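Local coordinates for beta-N-acetylglucosaminidase-like protein Glycoside hydrolase family 20 (Flavobacterium johnsoniae, PDB 6YHH) that probably removes terminal N-acetylglucosamine units from chitin fragments as a family 20 beta-N-acetylhexosaminidase (chitobiase) of a chitin-degrading soil bacterium, at residues A[611-614]-A[615-619]; A[511-514]-A[515-518]; A[372-375]-A[376-380]. All coordinates share one frame; numbering follows the deposited sequence.

Contact 1: A[611-614]-A[615-619]; sequences PLVQ and PILPL
The carbonyl oxygen of Val613 is gripped by two backbone amides. Ile616 N gives it the shorter bond, 3.0 Å from N to Val613 O, while Leu617 N adds a weak one. Leu617 N also reaches the next carbonyl, at 3.2 Å from Gln614 O. Pro615 has no N-H to contribute, and its CD packs against the backbone oxygen of Leu612, 3.4 Å from CD to O. This is the proline-rich bend between helix 583-607 and helix 617-634: 611-614 already have helical backbone angles, Pro611 and Pro615, lacking the amide a regular helix needs, suit its irregular turns, and Pro618 stands near the start of the second helix, where a missing N-H costs little. Among the side chains, Val613 CG1 meets Leu617 CD2 at 3.8 Å. The other methyl of that leucine, CD1, lies 3.6 Å from Gln614 OE1, alongside a side chain bent at chi2 (-66°), whose NE2 is hydrogen-bonded to Ser128 O of the second subunit. Were Leu617 shortened to an alanine, a gap would probably open beside Val613 and Leu603, and the Gln614 amide would lose the methyl it lies against. Ile616 turns CG1 between its backbone N and carbonyl carbon (chi1 60°), which brings CG1 to 3.2 Å from Val613 O, and its side chain packs on Ala658 as well.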
ATOM      1  N   PRO A 611      25.733  -4.691   3.912  1.00  8.64           N
ATOM      2  CA  PRO A 611      25.898  -5.222   5.212  1.00  8.72           C
ATOM      3  C   PRO A 611      24.753  -6.120   5.678  1.00  8.63           C
ATOM      4  O   PRO A 611      24.989  -6.984   6.548  1.00  7.73           O
ATOM      5  CB  PRO A 611      26.070  -3.957   6.114  1.00 10.18           C
ATOM      6  CG  PRO A 611      26.638  -2.926   5.174  1.00  9.64           C
ATOM      7  CD  PRO A 611      25.915  -3.226   3.861  1.00  9.68           C
ATOM      8  N   LEU A 612      23.503  -5.833   5.237  1.00  8.52           N
ATOM      9  CA  LEU A 612      22.386  -6.626   5.724  1.00  9.18           C
ATOM     10  C   LEU A 612      22.360  -8.052   5.136  1.00  8.39           C
ATOM     11  O   LEU A 612      21.525  -8.856   5.516  1.00  8.56           O
ATOM     12  CB  LEU A 612      21.055  -5.925   5.471  1.00  9.98           C
ATOM     13  CG  LEU A 612      20.908  -4.544   6.127  1.00 10.49           C
ATOM     14  CD1 LEU A 612      19.560  -4.000   5.775  1.00 11.36           C
ATOM     15  CD2 LEU A 612      21.127  -4.585   7.564  1.00 11.14           C
ATOM     16  N   VAL A 613      23.262  -8.372   4.207  1.00  8.31           N
ATOM     17  CA  VAL A 613      23.439  -9.740   3.738  1.00  8.09           C
ATOM     18  C   VAL A 613      24.357 -10.552   4.684  1.00  8.41           C
ATOM     19  O   VAL A 613      24.274 -11.764   4.775  1.00  8.25           O
ATOM     20  CB  VAL A 613      23.934  -9.718   2.269  1.00  9.09           C
ATOM     21  CG1 VAL A 613      24.323 -11.124   1.813  1.00 10.11           C
ATOM     22  CG2 VAL A 613      22.859  -9.162   1.317  1.00 10.24           C
ATOM     23  N   GLN A 614      25.177  -9.862   5.470  1.00  9.43           N
ATOM     24  CA  GLN A 614      26.114 -10.543   6.352  1.00  9.28           C
ATOM     25  C   GLN A 614      25.462 -11.556   7.297  1.00  9.16           C
ATOM     26  O   GLN A 614      25.975 -12.638   7.499  1.00 10.55           O
ATOM     27  CB  GLN A 614      26.947  -9.528   7.155  1.00  9.14           C
ATOM     28  CG  GLN A 614      27.890  -8.662   6.304  1.00  9.04           C
ATOM     29  CD  GLN A 614      29.047  -9.441   5.614  1.00 10.03           C
ATOM     30  OE1 GLN A 614      29.529 -10.441   6.138  1.00 12.52           O
ATOM     31  NE2 GLN A 614      29.524  -8.932   4.511  1.00 11.03           N
ATOM     32  N   PRO A 615      24.298 -11.211   7.869  1.00  9.31           N
ATOM     33  CA  PRO A 615      23.711 -12.223   8.792  1.00  9.52           C
ATOM     34  C   PRO A 615      23.275 -13.521   8.136  1.00 10.25           C
ATOM     35  O   PRO A 615      23.142 -14.513   8.833  1.00 10.69           O
ATOM     36  CB  PRO A 615      22.526 -11.504   9.409  1.00 11.20           C
ATOM     37  CG  PRO A 615      22.791 -10.043   9.204  1.00 10.81           C
ATOM     38  CD  PRO A 615      23.615  -9.903   7.943  1.00 10.42           C
ATOM     39  N   ILE A 616      23.051 -13.519   6.828  1.00  9.78           N
ATOM     40  CA  ILE A 616      22.617 -14.732   6.221  1.00 10.96           C
ATOM     41  C   ILE A 616      23.753 -15.526   5.628  1.00 10.17           C
ATOM     42  O   ILE A 616      23.582 -16.712   5.366  1.00 10.37           O
ATOM     43  CB  ILE A 616      21.521 -14.608   5.175  1.00 16.44           C
ATOM     44  CG1 ILE A 616      21.920 -13.769   4.058  1.00 16.13           C
ATOM     45  CG2 ILE A 616      20.266 -14.067   5.870  1.00 20.20           C
ATOM     46  CD1 ILE A 616      20.865 -13.736   2.939  1.00 20.22           C
ATOM     47  N   LEU A 617      24.899 -14.895   5.447  1.00  9.48           N
ATOM     48  CA  LEU A 617      26.038 -15.631   4.812  1.00  9.78           C
ATOM     49  C   LEU A 617      26.384 -16.932   5.528  1.00  9.64           C
ATOM     50  O   LEU A 617      26.724 -17.931   4.877  1.00  9.56           O
ATOM     51  CB  LEU A 617      27.282 -14.702   4.681  1.00  9.35           C
ATOM     52  CG  LEU A 617      27.156 -13.557   3.665  1.00 10.27           C
ATOM     53  CD1 LEU A 617      28.476 -12.844   3.626  1.00 11.12           C
ATOM     54  CD2 LEU A 617      26.691 -14.001   2.269  1.00 10.00           C
ATOM     55  N   PRO A 618      26.387 -16.977   6.879  1.00 10.36           N
ATOM     56  CA  PRO A 618      26.791 -18.238   7.490  1.00 10.02           C
ATOM     57  C   PRO A 618      25.834 -19.375   7.142  1.00  9.50           C
ATOM     58  O   PRO A 618      26.241 -20.555   6.971  1.00 10.19           O
ATOM     59  CB  PRO A 618      26.733 -17.944   8.993  1.00 10.78           C
ATOM     60  CG  PRO A 618      26.994 -16.433   9.044  1.00 10.89           C
ATOM     61  CD  PRO A 618      26.244 -15.892   7.873  1.00 10.26           C
ATOM     62  N   LEU A 619      24.559 -19.040   6.944  1.00  9.56           N
ATOM     63  CA  LEU A 619      23.548 -20.005   6.708  1.00  9.53           C
ATOM     64  C   LEU A 619      23.628 -20.496   5.250  1.00  8.85           C
ATOM     65  O   LEU A 619      23.561 -21.715   4.952  1.00 10.25           O
ATOM     66  CB  LEU A 619      22.131 -19.423   7.020  1.00 11.08           C
ATOM     67  CG  LEU A 619      21.007 -20.471   7.102  1.00 12.18           C
ATOM     68  CD1 LEU A 619      21.209 -21.457   8.213  1.00 13.10           C
ATOM     69  CD2 LEU A 619      19.600 -19.801   7.279  1.00 11.54           C
TER

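Contact 2: A[511-514]-A[515-518]; sequences VILR and NIAN
Ile516 lies across the helix surface from Ile512, one turn earlier. Its CB sits 3.6 Å from Ile512 O and equally far from Leu513 O; CG1 then closes on Ile512 O at 3.3 Å. At the tip, CD1 rests 3.8 Å from Ile512 CG2 and meets Leu513 CD2 more loosely, at 4.2 Å. With CG1 anti to the carbonyl carbon (chi1 -69°) and the chain extended beyond it, the isoleucine runs back over the preceding turn, and Phe556 and Val613 pack on it from outside. Isoleucine and leucine side chains suit this buried face because they fill it without asking for polar partners. Beneath them runs the regular bonding of the last turns of helix 507-517, Ile516 N giving Ile512 O a bond of 2.9 Å at 164°. Ala517, whose small CB fits over Leu513 O, precedes Asn518, where positive phi closes the helix in a Schellman motif. The side toward the second subunit is polar. Arg514 NE forms a salt bridge with Glu499 of that subunit. At the border of the apolar face, the Asn515 amide (chi1 179°) receives a bond from Arg497 and gives one to Gly54 O, both of the second subunit, and another to Thr554 O of its own chain. The salt bridge and part of the amide bonding thus join the subunits, while Asn515 and Asn518 also bond within their own chain.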
ATOM      1  N   VAL A 511      10.469  -5.268  -1.659  1.00  7.48           N
ATOM      2  CA  VAL A 511      10.902  -4.105  -1.034  1.00  7.53           C
ATOM      3  C   VAL A 511      11.951  -4.415   0.044  1.00  7.53           C
ATOM      4  O   VAL A 511      13.021  -3.762   0.136  1.00  8.03           O
ATOM      5  CB  VAL A 511       9.755  -3.355  -0.347  1.00  8.56           C
ATOM      6  CG1 VAL A 511      10.281  -2.163   0.419  1.00  9.52           C
ATOM      7  CG2 VAL A 511       8.714  -2.947  -1.397  1.00  9.66           C
ATOM      8  N   ILE A 512      11.629  -5.400   0.880  1.00  7.42           N
ATOM      9  CA  ILE A 512      12.555  -5.840   1.937  1.00  7.73           C
ATOM     10  C   ILE A 512      13.842  -6.383   1.323  1.00  7.34           C
ATOM     11  O   ILE A 512      14.930  -6.043   1.772  1.00  8.17           O
ATOM     12  CB  ILE A 512      11.909  -6.859   2.864  1.00  7.72           C
ATOM     13  CG1 ILE A 512      10.813  -6.121   3.686  1.00  8.41           C
ATOM     14  CG2 ILE A 512      12.907  -7.447   3.831  1.00  7.92           C
ATOM     15  CD1 ILE A 512       9.814  -7.085   4.299  1.00  8.91           C
ATOM     16  N   LEU A 513      13.726  -7.143   0.245  1.00  7.51           N
ATOM     17  CA  LEU A 513      14.919  -7.751  -0.371  1.00  7.73           C
ATOM     18  C   LEU A 513      15.808  -6.644  -0.979  1.00  9.14           C
ATOM     19  O   LEU A 513      17.009  -6.697  -0.879  1.00  8.82           O
ATOM     20  CB  LEU A 513      14.564  -8.794  -1.384  1.00  8.18           C
ATOM     21  CG  LEU A 513      13.950  -9.976  -0.710  1.00  9.58           C
ATOM     22  CD1 LEU A 513      13.585 -10.935  -1.837  1.00 10.82           C
ATOM     23  CD2 LEU A 513      14.745 -10.714   0.339  1.00 10.68           C
ATOM     24  N   ARG A 514      15.185  -5.620  -1.571  1.00  8.99           N
ATOM     25  CA  ARG A 514      15.988  -4.453  -2.075  1.00  8.87           C
ATOM     26  C   ARG A 514      16.693  -3.736  -0.950  1.00  8.49           C
ATOM     27  O   ARG A 514      17.900  -3.389  -1.075  1.00  8.36           O
ATOM     28  CB  ARG A 514      15.142  -3.511  -2.915  1.00  8.91           C
ATOM     29  CG  ARG A 514      14.924  -4.030  -4.347  1.00  9.29           C
ATOM     30  CD  ARG A 514      14.156  -2.976  -5.170  1.00  9.79           C
ATOM     31  NE  ARG A 514      12.725  -2.856  -4.829  1.00  8.91           N
ATOM     32  CZ  ARG A 514      11.735  -3.628  -5.273  1.00  9.41           C
ATOM     33  NH1 ARG A 514      11.974  -4.675  -6.033  1.00 10.61           N
ATOM     34  NH2 ARG A 514      10.499  -3.402  -4.868  1.00  9.76           N
ATOM     35  N   ASN A 515      16.029  -3.574   0.180  1.00  7.98           N
ATOM     36  CA  ASN A 515      16.678  -2.972   1.342  1.00  8.01           C
ATOM     37  C   ASN A 515      17.902  -3.829   1.760  1.00  7.90           C
ATOM     38  O   ASN A 515      18.985  -3.308   2.001  1.00  8.16           O
ATOM     39  CB  ASN A 515      15.671  -2.872   2.491  1.00  8.20           C
ATOM     40  CG  ASN A 515      16.327  -2.278   3.713  1.00  8.86           C
ATOM     41  OD1 ASN A 515      16.845  -1.162   3.647  1.00 10.07           O
ATOM     42  ND2 ASN A 515      16.303  -3.026   4.841  1.00  7.73           N
ATOM     43  N   ILE A 516      17.698  -5.121   1.884  1.00  7.89           N
ATOM     44  CA  ILE A 516      18.743  -6.006   2.307  1.00  8.96           C
ATOM     45  C   ILE A 516      19.957  -6.000   1.320  1.00  8.51           C
ATOM     46  O   ILE A 516      21.113  -5.971   1.781  1.00  8.39           O
ATOM     47  CB  ILE A 516      18.208  -7.438   2.474  1.00 10.09           C
ATOM     48  CG1 ILE A 516      17.283  -7.462   3.654  1.00 10.60           C
ATOM     49  CG2 ILE A 516      19.286  -8.482   2.580  1.00 11.83           C
ATOM     50  CD1 ILE A 516      16.504  -8.804   3.652  1.00 11.44           C
ATOM     51  N   ALA A 517      19.620  -5.996   0.026  1.00  8.40           N
ATOM     52  CA  ALA A 517      20.621  -6.054  -1.033  1.00  8.54           C
ATOM     53  C   ALA A 517      21.196  -4.689  -1.370  1.00  8.13           C
ATOM     54  O   ALA A 517      21.967  -4.611  -2.287  1.00  8.73           O
ATOM     55  CB  ALA A 517      20.011  -6.698  -2.277  1.00  9.47           C
ATOM     56  N   ASN A 518      20.801  -3.599  -0.709  1.00  8.46           N
ATOM     57  CA  ASN A 518      21.266  -2.298  -1.098  1.00  9.38           C
ATOM     58  C   ASN A 518      20.942  -2.023  -2.556  1.00  9.26           C
ATOM     59  O   ASN A 518      21.734  -1.405  -3.294  1.00 10.65           O
ATOM     60  CB  ASN A 518      22.767  -2.109  -0.849  1.00  9.68           C
ATOM     61  CG  ASN A 518      23.186  -0.673  -0.817  1.00 12.43           C
ATOM     62  OD1 ASN A 518      22.373   0.261  -0.688  1.00 14.18           O
ATOM     63  ND2 ASN A 518      24.488  -0.458  -0.960  1.00 12.82           N
TER

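Contact 3: A[372-375]-A[376-380]; sequences KDLS and KEAIV
A type I beta turn from Ser375 to Ala378 leads the chain into strand 379-382, one of the parallel strands of the family 20 catalytic domain, a TIM-barrel-type fold. Its defining bond runs from Ala378 N to Ser375 O, 3.0 Å long and fairly straight at 162°. A second bond comes from the serine side chain: OG accepts the amide of Glu377, 3.0 Å from Glu377 N, an ST turn nested in the type I turn, so that the first residue holds the turn by both carbonyl and hydroxyl. The hydroxyl can do this because OG stands opposite the backbone N (chi1 173°) and swings beside its own carbonyl carbon, in front of the amides that follow; a short side chain with an acceptor oxygen suits such a place. A water lies 2.8 Å from the same OG and donates a longer hydrogen bond, 3.3 Å, to Glu377 OE1, bridging the two side chains on the outer side of the turn.

Inward, the contact is apolar. Leu374 lays its whole isopropyl end on Ala378, CG and CD2 both 3.9 Å from the alanine CB and CD1 hardly farther, with Val380 CG2 4.3 Å from Leu374 CD2. The small alanine suits the inside of the turn, for its CB is also only 3.4 Å from Ser375 O. Met350 and Thr349 of helix 341-358 pack on Leu374, and Tyr404 OH is hydrogen-bonded to its carbonyl oxygen. Serine and water therefore deal with the polar groups on the solvent side of the turn, while leucine, alanine and valine bury the side where the strand enters the sheet.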
ATOM      1  N   LYS A 372     -17.861 -21.213  37.174  1.00 16.70           N
ATOM      2  CA  LYS A 372     -19.260 -21.642  37.253  1.00 16.87           C
ATOM      3  C   LYS A 372     -20.285 -20.526  37.153  1.00 16.50           C
ATOM      4  O   LYS A 372     -21.353 -20.690  36.524  1.00 19.47           O
ATOM      5  CB  LYS A 372     -19.431 -22.551  38.507  1.00 18.83           C
ATOM      6  CG  LYS A 372     -19.355 -21.786  39.778  1.00 20.75           C
ATOM      7  N   ASP A 373     -20.021 -19.348  37.660  1.00 15.58           N
ATOM      8  CA  ASP A 373     -21.055 -18.331  37.672  1.00 15.72           C
ATOM      9  C   ASP A 373     -21.066 -17.423  36.406  1.00 15.26           C
ATOM     10  O   ASP A 373     -21.778 -16.440  36.382  1.00 16.39           O
ATOM     11  CB  ASP A 373     -20.907 -17.447  38.898  1.00 16.97           C
ATOM     12  CG  ASP A 373     -21.228 -18.158  40.227  1.00 20.75           C
ATOM     13  OD1 ASP A 373     -21.674 -19.292  40.235  1.00 19.90           O
ATOM     14  OD2 ASP A 373     -21.004 -17.492  41.286  1.00 20.65           O
ATOM     15  N   LEU A 374     -20.206 -17.674  35.411  1.00 13.17           N
ATOM     16  CA  LEU A 374     -20.354 -16.993  34.137  1.00 13.78           C
ATOM     17  C   LEU A 374     -21.694 -17.285  33.522  1.00 12.98           C
ATOM     18  O   LEU A 374     -22.009 -18.465  33.375  1.00 13.43           O
ATOM     19  CB  LEU A 374     -19.251 -17.475  33.169  1.00 13.88           C
ATOM     20  CG  LEU A 374     -19.147 -16.676  31.881  1.00 13.52           C
ATOM     21  CD1 LEU A 374     -18.737 -15.228  32.106  1.00 13.69           C
ATOM     22  CD2 LEU A 374     -18.190 -17.357  30.888  1.00 14.09           C
ATOM     23  N   SER A 375     -22.453 -16.267  33.164  1.00 13.19           N
ATOM     24  CA  SER A 375     -23.693 -16.473  32.399  1.00 14.09           C
ATOM     25  C   SER A 375     -23.494 -17.357  31.187  1.00 16.22           C
ATOM     26  O   SER A 375     -22.550 -17.126  30.398  1.00 13.69           O
ATOM     27  CB  SER A 375     -24.261 -15.168  31.959  1.00 14.85           C
ATOM     28  OG  SER A 375     -25.354 -15.376  31.102  1.00 15.95           O
ATOM     29  N   LYS A 376     -24.418 -18.320  30.983  1.00 15.35           N
ATOM     30  CA  LYS A 376     -24.352 -19.141  29.791  1.00 14.94           C
ATOM     31  C   LYS A 376     -24.693 -18.396  28.511  1.00 14.61           C
ATOM     32  O   LYS A 376     -24.589 -18.982  27.403  1.00 16.06           O
ATOM     33  CB  LYS A 376     -25.172 -20.413  29.940  1.00 16.16           C
ATOM     34  CG  LYS A 376     -24.563 -21.363  30.920  1.00 21.53           C
ATOM     35  CD  LYS A 376     -25.300 -22.714  30.895  1.00 24.55           C
ATOM     36  CE  LYS A 376     -26.634 -22.568  31.623  1.00 28.73           C
ATOM     37  NZ  LYS A 376     -26.333 -22.344  33.074  1.00 31.15           N
ATOM     38  N   GLU A 377     -25.050 -17.114  28.625  1.00 13.87           N
ATOM     39  CA  GLU A 377     -25.198 -16.275  27.430  1.00 15.96           C
ATOM     40  C   GLU A 377     -23.830 -15.690  26.969  1.00 12.58           C
ATOM     41  O   GLU A 377     -23.793 -15.076  25.920  1.00 13.44           O
ATOM     42  CB  GLU A 377     -26.131 -15.120  27.679  1.00 20.27           C
ATOM     43  CG  GLU A 377     -27.540 -15.619  28.090  1.00 27.48           C
ATOM     44  CD  GLU A 377     -28.470 -14.470  28.417  1.00 39.93           C
ATOM     45  OE1 GLU A 377     -29.128 -14.439  29.497  1.00 55.48           O
ATOM     46  OE2 GLU A 377     -28.548 -13.575  27.568  1.00 56.40           O
ATOM     47  N   ALA A 378     -22.791 -15.822  27.758  1.00 13.14           N
ATOM     48  CA  ALA A 378     -21.396 -15.359  27.313  1.00 12.12           C
ATOM     49  C   ALA A 378     -20.845 -16.320  26.267  1.00 11.82           C
ATOM     50  O   ALA A 378     -20.987 -17.570  26.341  1.00 11.09           O
ATOM     51  CB  ALA A 378     -20.445 -15.298  28.469  1.00 13.16           C
ATOM     52  N   ILE A 379     -20.202 -15.731  25.249  1.00 10.53           N
ATOM     53  CA  ILE A 379     -19.444 -16.536  24.282  1.00 11.10           C
ATOM     54  C   ILE A 379     -18.021 -16.773  24.744  1.00 10.89           C
ATOM     55  O   ILE A 379     -17.323 -15.810  25.176  1.00 10.66           O
ATOM     56  CB  ILE A 379     -19.469 -15.853  22.937  1.00 12.31           C
ATOM     57  CG1 ILE A 379     -20.915 -15.697  22.536  1.00 16.32           C
ATOM     58  CG2 ILE A 379     -18.723 -16.671  21.906  1.00 13.02           C
ATOM     59  CD1 ILE A 379     -21.139 -14.937  21.320  1.00 19.86           C
ATOM     60  N   VAL A 380     -17.574 -18.039  24.710  1.00 11.44           N
ATOM     61  CA  VAL A 380     -16.274 -18.431  25.240  1.00 11.21           C
ATOM     62  C   VAL A 380     -15.323 -18.540  24.047  1.00 12.07           C
ATOM     63  O   VAL A 380     -15.645 -19.259  23.092  1.00 13.53           O
ATOM     64  CB  VAL A 380     -16.354 -19.765  26.007  1.00 12.30           C
ATOM     65  CG1 VAL A 380     -14.958 -20.330  26.392  1.00 13.82           C
ATOM     66  CG2 VAL A 380     -17.127 -19.518  27.266  1.00 12.81           C
TER
HETATM   67  O   HOH W   1     -27.768 -16.644  31.528  1.00 26.89           O

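Overall arrangement
All three contacts are partly buried and far from the chain's centre, each with one buried apolar side. Contacts 1 and 2 are neighbours, about 13 Å between centres: Leu612 CD1 packs on Asn515 ND2, 3.5 Å away, and the bend 611-619 lies against the end of helix 507-517. Both also meet the second subunit, but contact 2 is regular helix with a charged interface, whereas contact 1 is a proline-rich bend with an amide bond from Gln614 to that subunit. Contact 3 stands apart, about 52 Å and 50 Å from their centres. Belonging to the catalytic barrel, it touches no partner subunit, and its outer polar groups pair with one another and with water.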